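Long-range contact in alpha-fucosidase GH29 (Fusarium graminearum, PDB 4PSR), which probably hydrolyses alpha-linked L-fucose from the sugar chains of glycoproteins, as a family 29 glycoside hydrolase with a TIM-barrel catalytic domain: residues Arg249-Phe257 against Val268-Phe278. Numbering follows the deposited sequence. Where two conformers were deposited one is given.
With FUL (beta-L-fucopyranose), chain M.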
loop_
_atom_site.group_PDB
_atom_site.type_symbol
_atom_site.label_atom_id
_atom_site.label_comp_id
_atom_site.label_asym_id
_atom_site.label_seq_id
_atom_site.Cartn_x
_atom_site.Cartn_y
_atom_site.Cartn_z
ATOM N N ARG A 249 -17.138 -14.050 -4.532
ATOM C CA ARG A 249 -16.536 -12.714 -4.415
ATOM C C ARG A 249 -17.563 -11.643 -4.150
ATOM O O ARG A 249 -17.398 -10.814 -3.263
ATOM C CB ARG A 249 -15.732 -12.410 -5.674
ATOM C CG ARG A 249 -14.437 -13.157 -5.747
ATOM C CD ARG A 249 -13.678 -12.833 -7.001
ATOM N NE ARG A 249 -14.047 -13.633 -8.171
ATOM C CZ ARG A 249 -14.314 -13.144 -9.377
ATOM N NH1 ARG A 249 -14.425 -11.855 -9.619
ATOM N NH2 ARG A 249 -14.537 -13.996 -10.373
ATOM N N LEU A 250 -18.665 -11.680 -4.887
ATOM C CA LEU A 250 -19.718 -10.704 -4.733
ATOM C C LEU A 250 -20.415 -10.841 -3.377
ATOM O O LEU A 250 -20.804 -9.835 -2.780
ATOM C CB LEU A 250 -20.750 -10.832 -5.866
ATOM C CG LEU A 250 -20.257 -10.283 -7.196
ATOM C CD1 LEU A 250 -21.222 -10.710 -8.299
ATOM C CD2 LEU A 250 -20.190 -8.767 -7.114
ATOM N N GLU A 251 -20.562 -12.077 -2.892
ATOM C CA GLU A 251 -21.189 -12.291 -1.590
ATOM C C GLU A 251 -20.287 -11.736 -0.461
ATOM O O GLU A 251 -20.781 -11.165 0.504
ATOM C CB GLU A 251 -21.487 -13.782 -1.401
ATOM C CG GLU A 251 -22.709 -14.229 -2.227
ATOM C CD GLU A 251 -22.879 -15.726 -2.341
ATOM O OE1 GLU A 251 -22.063 -16.484 -1.804
ATOM O OE2 GLU A 251 -23.859 -16.148 -2.999
ATOM N N PHE A 252 -18.970 -11.920 -0.605
ATOM C CA PHE A 252 -18.024 -11.294 0.329
ATOM C C PHE A 252 -18.161 -9.768 0.359
ATOM O O PHE A 252 -18.285 -9.165 1.450
ATOM C CB PHE A 252 -16.571 -11.649 -0.002
ATOM C CG PHE A 252 -15.596 -10.743 0.698
ATOM C CD1 PHE A 252 -15.410 -10.810 2.080
ATOM C CD2 PHE A 252 -14.916 -9.765 -0.018
ATOM C CE1 PHE A 252 -14.539 -9.928 2.728
ATOM C CE2 PHE A 252 -14.041 -8.884 0.614
ATOM C CZ PHE A 252 -13.857 -8.962 1.986
ATOM N N LEU A 253 -18.133 -9.123 -0.814
ATOM C CA LEU A 253 -18.208 -7.672 -0.880
ATOM C C LEU A 253 -19.498 -7.173 -0.229
ATOM O O LEU A 253 -19.484 -6.251 0.598
ATOM C CB LEU A 253 -18.082 -7.203 -2.350
ATOM C CG LEU A 253 -16.733 -7.468 -3.010
ATOM C CD1 LEU A 253 -16.792 -7.189 -4.513
ATOM C CD2 LEU A 253 -15.635 -6.599 -2.349
ATOM N N ALA A 254 -20.630 -7.759 -0.620
ATOM C CA ALA A 254 -21.896 -7.332 -0.023
ATOM C C ALA A 254 -21.940 -7.562 1.494
ATOM O O ALA A 254 -22.384 -6.692 2.242
ATOM C CB ALA A 254 -23.097 -8.016 -0.711
ATOM N N TYR A 255 -21.446 -8.723 1.944
ATOM C CA TYR A 255 -21.461 -9.027 3.374
ATOM C C TYR A 255 -20.631 -8.038 4.186
ATOM O O TYR A 255 -21.100 -7.467 5.165
ATOM C CB TYR A 255 -21.015 -10.455 3.630
ATOM C CG TYR A 255 -21.279 -10.955 5.026
ATOM C CD1 TYR A 255 -22.423 -11.683 5.314
ATOM C CD2 TYR A 255 -20.389 -10.718 6.064
ATOM C CE1 TYR A 255 -22.678 -12.159 6.578
ATOM C CE2 TYR A 255 -20.628 -11.207 7.336
ATOM C CZ TYR A 255 -21.793 -11.926 7.577
ATOM O OH TYR A 255 -22.065 -12.427 8.836
ATOM N N TYR A 256 -19.409 -7.795 3.730
ATOM C CA TYR A 256 -18.524 -6.883 4.429
ATOM C C TYR A 256 -19.054 -5.449 4.383
ATOM O O TYR A 256 -19.062 -4.763 5.416
ATOM C CB TYR A 256 -17.134 -6.970 3.816
ATOM C CG TYR A 256 -16.063 -6.162 4.548
ATOM C CD1 TYR A 256 -16.056 -6.043 5.940
ATOM C CD2 TYR A 256 -15.029 -5.542 3.846
ATOM C CE1 TYR A 256 -15.034 -5.355 6.607
ATOM C CE2 TYR A 256 -14.017 -4.844 4.504
ATOM C CZ TYR A 256 -14.031 -4.757 5.877
ATOM O OH TYR A 256 -13.002 -4.061 6.497
ATOM N N PHE A 257 -19.497 -4.974 3.215
ATOM C CA PHE A 257 -19.984 -3.603 3.115
ATOM C C PHE A 257 -21.274 -3.421 3.937
ATOM O O PHE A 257 -21.491 -2.373 4.548
ATOM C CB PHE A 257 -20.192 -3.195 1.641
ATOM C CG PHE A 257 -18.941 -3.211 0.807
ATOM C CD1 PHE A 257 -17.674 -3.203 1.382
ATOM C CD2 PHE A 257 -19.034 -3.219 -0.578
ATOM C CE1 PHE A 257 -16.545 -3.220 0.581
ATOM C CE2 PHE A 257 -17.903 -3.262 -1.383
ATOM C CZ PHE A 257 -16.649 -3.225 -0.802
ATOM N N VAL A 268 -12.817 -0.678 4.337
ATOM C CA VAL A 268 -12.037 -0.728 3.102
ATOM C C VAL A 268 -11.666 -2.153 2.781
ATOM O O VAL A 268 -11.316 -2.930 3.670
ATOM C CB VAL A 268 -10.732 0.070 3.266
ATOM C CG1 VAL A 268 -9.827 -0.020 2.040
ATOM C CG2 VAL A 268 -11.048 1.519 3.587
ATOM N N THR A 269 -11.729 -2.539 1.499
ATOM C CA THR A 269 -11.075 -3.769 1.091
ATOM C C THR A 269 -10.109 -3.506 -0.064
ATOM O O THR A 269 -10.367 -2.650 -0.925
ATOM C CB THR A 269 -12.098 -4.893 0.756
ATOM O OG1 THR A 269 -11.442 -6.159 0.688
ATOM C CG2 THR A 269 -12.843 -4.619 -0.552
ATOM N N THR A 270 -8.953 -4.152 -0.007
ATOM C CA THR A 270 -7.910 -3.990 -1.017
ATOM C C THR A 270 -7.723 -5.302 -1.796
ATOM O O THR A 270 -8.094 -6.395 -1.322
ATOM C CB THR A 270 -6.525 -3.550 -0.419
ATOM O OG1 THR A 270 -5.933 -4.653 0.277
ATOM C CG2 THR A 270 -6.642 -2.363 0.527
ATOM N N TYR A 271 -7.184 -5.193 -2.994
ATOM C CA TYR A 271 -6.915 -6.376 -3.812
ATOM C C TYR A 271 -5.722 -6.026 -4.701
ATOM O O TYR A 271 -5.446 -4.833 -4.912
ATOM C CB TYR A 271 -8.151 -6.838 -4.616
ATOM C CG TYR A 271 -8.485 -5.894 -5.734
ATOM C CD1 TYR A 271 -8.845 -4.570 -5.494
ATOM C CD2 TYR A 271 -8.401 -6.333 -7.056
ATOM C CE1 TYR A 271 -9.088 -3.707 -6.520
ATOM C CE2 TYR A 271 -8.646 -5.473 -8.098
ATOM C CZ TYR A 271 -8.991 -4.166 -7.835
ATOM O OH TYR A 271 -9.203 -3.298 -8.895
ATOM N N LYS A 272 -5.010 -7.032 -5.200
ATOM C CA LYS A 272 -3.797 -6.751 -5.988
ATOM C C LYS A 272 -4.155 -6.052 -7.305
ATOM O O LYS A 272 -5.100 -6.428 -7.975
ATOM C CB LYS A 272 -2.957 -8.003 -6.216
ATOM C CG LYS A 272 -2.381 -8.576 -4.941
ATOM C CD LYS A 272 -1.364 -7.612 -4.291
ATOM C CE LYS A 272 -0.687 -8.196 -3.064
ATOM N NZ LYS A 272 0.263 -9.265 -3.443
ATOM N N HIS A 273 -3.373 -5.030 -7.648
ATOM C CA HIS A 273 -3.631 -4.146 -8.786
ATOM C C HIS A 273 -3.896 -4.881 -10.090
ATOM O O HIS A 273 -4.793 -4.517 -10.833
ATOM C CB HIS A 273 -2.454 -3.160 -8.948
ATOM C CG HIS A 273 -2.487 -2.366 -10.223
ATOM N ND1 HIS A 273 -1.501 -2.454 -11.182
ATOM C CD2 HIS A 273 -3.381 -1.461 -10.683
ATOM C CE1 HIS A 273 -1.789 -1.639 -12.184
ATOM N NE2 HIS A 273 -2.924 -1.027 -11.910
ATOM N N HIS A 274 -3.116 -5.909 -10.344
ATOM C CA HIS A 274 -3.172 -6.645 -11.621
ATOM C C HIS A 274 -4.332 -7.647 -11.667
ATOM O O HIS A 274 -4.688 -8.153 -12.726
ATOM C CB HIS A 274 -1.855 -7.363 -11.837
ATOM C CG HIS A 274 -1.584 -8.455 -10.848
ATOM N ND1 HIS A 274 -1.954 -9.766 -11.072
ATOM C CD2 HIS A 274 -0.984 -8.435 -9.634
ATOM C CE1 HIS A 274 -1.582 -10.508 -10.044
ATOM N NE2 HIS A 274 -0.987 -9.727 -9.161
ATOM N N ASP A 275 -4.912 -7.930 -10.513
ATOM C CA ASP A 275 -5.986 -8.908 -10.372
ATOM C C ASP A 275 -7.303 -8.266 -10.812
ATOM O O ASP A 275 -7.550 -7.058 -10.632
ATOM C CB ASP A 275 -6.022 -9.331 -8.882
ATOM C CG ASP A 275 -6.895 -10.549 -8.573
ATOM O OD1 ASP A 275 -7.865 -10.849 -9.311
ATOM O OD2 ASP A 275 -6.551 -11.249 -7.580
ATOM N N HIS A 276 -8.171 -9.067 -11.432
ATOM C CA HIS A 276 -9.441 -8.581 -11.943
ATOM C C HIS A 276 -10.601 -8.959 -11.017
ATOM O O HIS A 276 -11.763 -8.745 -11.333
ATOM C CB HIS A 276 -9.685 -9.147 -13.354
ATOM C CG HIS A 276 -8.639 -8.749 -14.347
ATOM N ND1 HIS A 276 -8.541 -7.472 -14.852
ATOM C CD2 HIS A 276 -7.635 -9.457 -14.911
ATOM C CE1 HIS A 276 -7.527 -7.412 -15.696
ATOM N NE2 HIS A 276 -6.955 -8.601 -15.745
ATOM N N GLY A 277 -10.288 -9.542 -9.870
ATOM C CA GLY A 277 -11.326 -10.128 -9.045
ATOM C C GLY A 277 -12.302 -9.179 -8.388
ATOM O O GLY A 277 -13.449 -9.550 -8.130
ATOM N N PHE A 278 -11.839 -7.969 -8.053
ATOM C CA PHE A 278 -12.707 -6.915 -7.564
ATOM C C PHE A 278 -12.634 -5.740 -8.557
ATOM O O PHE A 278 -11.826 -5.779 -9.505
ATOM C CB PHE A 278 -12.272 -6.397 -6.161
ATOM C CG PHE A 278 -12.397 -7.390 -5.012
ATOM C CD1 PHE A 278 -13.160 -8.544 -5.095
ATOM C CD2 PHE A 278 -11.736 -7.119 -3.812
ATOM C CE1 PHE A 278 -13.258 -9.406 -4.004
ATOM C CE2 PHE A 278 -11.832 -7.954 -2.727
ATOM C CZ PHE A 278 -12.598 -9.112 -2.820
HETATM C C1 FUL M . 2.289 -11.939 -2.564
HETATM C C2 FUL M . 2.379 -13.219 -1.759
HETATM O O2 FUL M . 2.504 -14.381 -2.594
HETATM C C3 FUL M . 3.588 -13.068 -0.874
HETATM O O3 FUL M . 3.776 -14.263 -0.148
HETATM C C4 FUL M . 3.334 -11.896 0.040
HETATM O O4 FUL M . 2.231 -12.190 0.891
HETATM C C5 FUL M . 3.062 -10.654 -0.799
HETATM C C6 FUL M . 2.718 -9.440 0.038
HETATM O O5 FUL M . 1.997 -10.846 -1.726
HETATM O O1 FUL M . 1.225 -12.059 -3.473
HETATM O O HOH W 1 -13.794 -10.889 -12.300
#
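The helix through Arg249-Phe257 packs nearly antiparallel to strand 268-272, their axes 10.0 Å apart at 153°, and its first residues reach the loop after the strand. Phe278 wedges between the two. One methyl of Leu253, CD2, sits over the middle of the Phe278 ring in a CH-pi contact, 3.9 Å from the ring centroid. Phe252 meets the same ring rim to rim, with CD2 3.7 Å from Phe278 CZ and the planes only 13° apart. Thr269 points at the helix. With OG1 anti to the backbone N (chi1 -166°), it puts its hydroxyl at the edge of Phe252 and its methyl against Leu253 and Phe257. Tyr256 CE2 lies 3.4 Å from Val268 O, which is near the ring plane, while its hydroxyl bonds to Pro220 O. A bend in the Arg249 chain brings NH1 to Gly277 O, a 2.9 Å bond close to the guanidinium plane. A water links NH1 to His276 O, and NE bonds to Val244 O. Helix 246-263 leads into strand 268-272, the fifth of eight parallel TIM-barrel strands, and packs on its outside. Lys272, at the strand's C-terminal end, bonds to the fucose and salt-bridges Asp226. Carbon contacts dominate the interface, and Ile223 O of the neighbouring strand satisfies the buried Thr269 hydroxyl. Apolar packing thus seats the helix, while Arg249 ties it to the following loop.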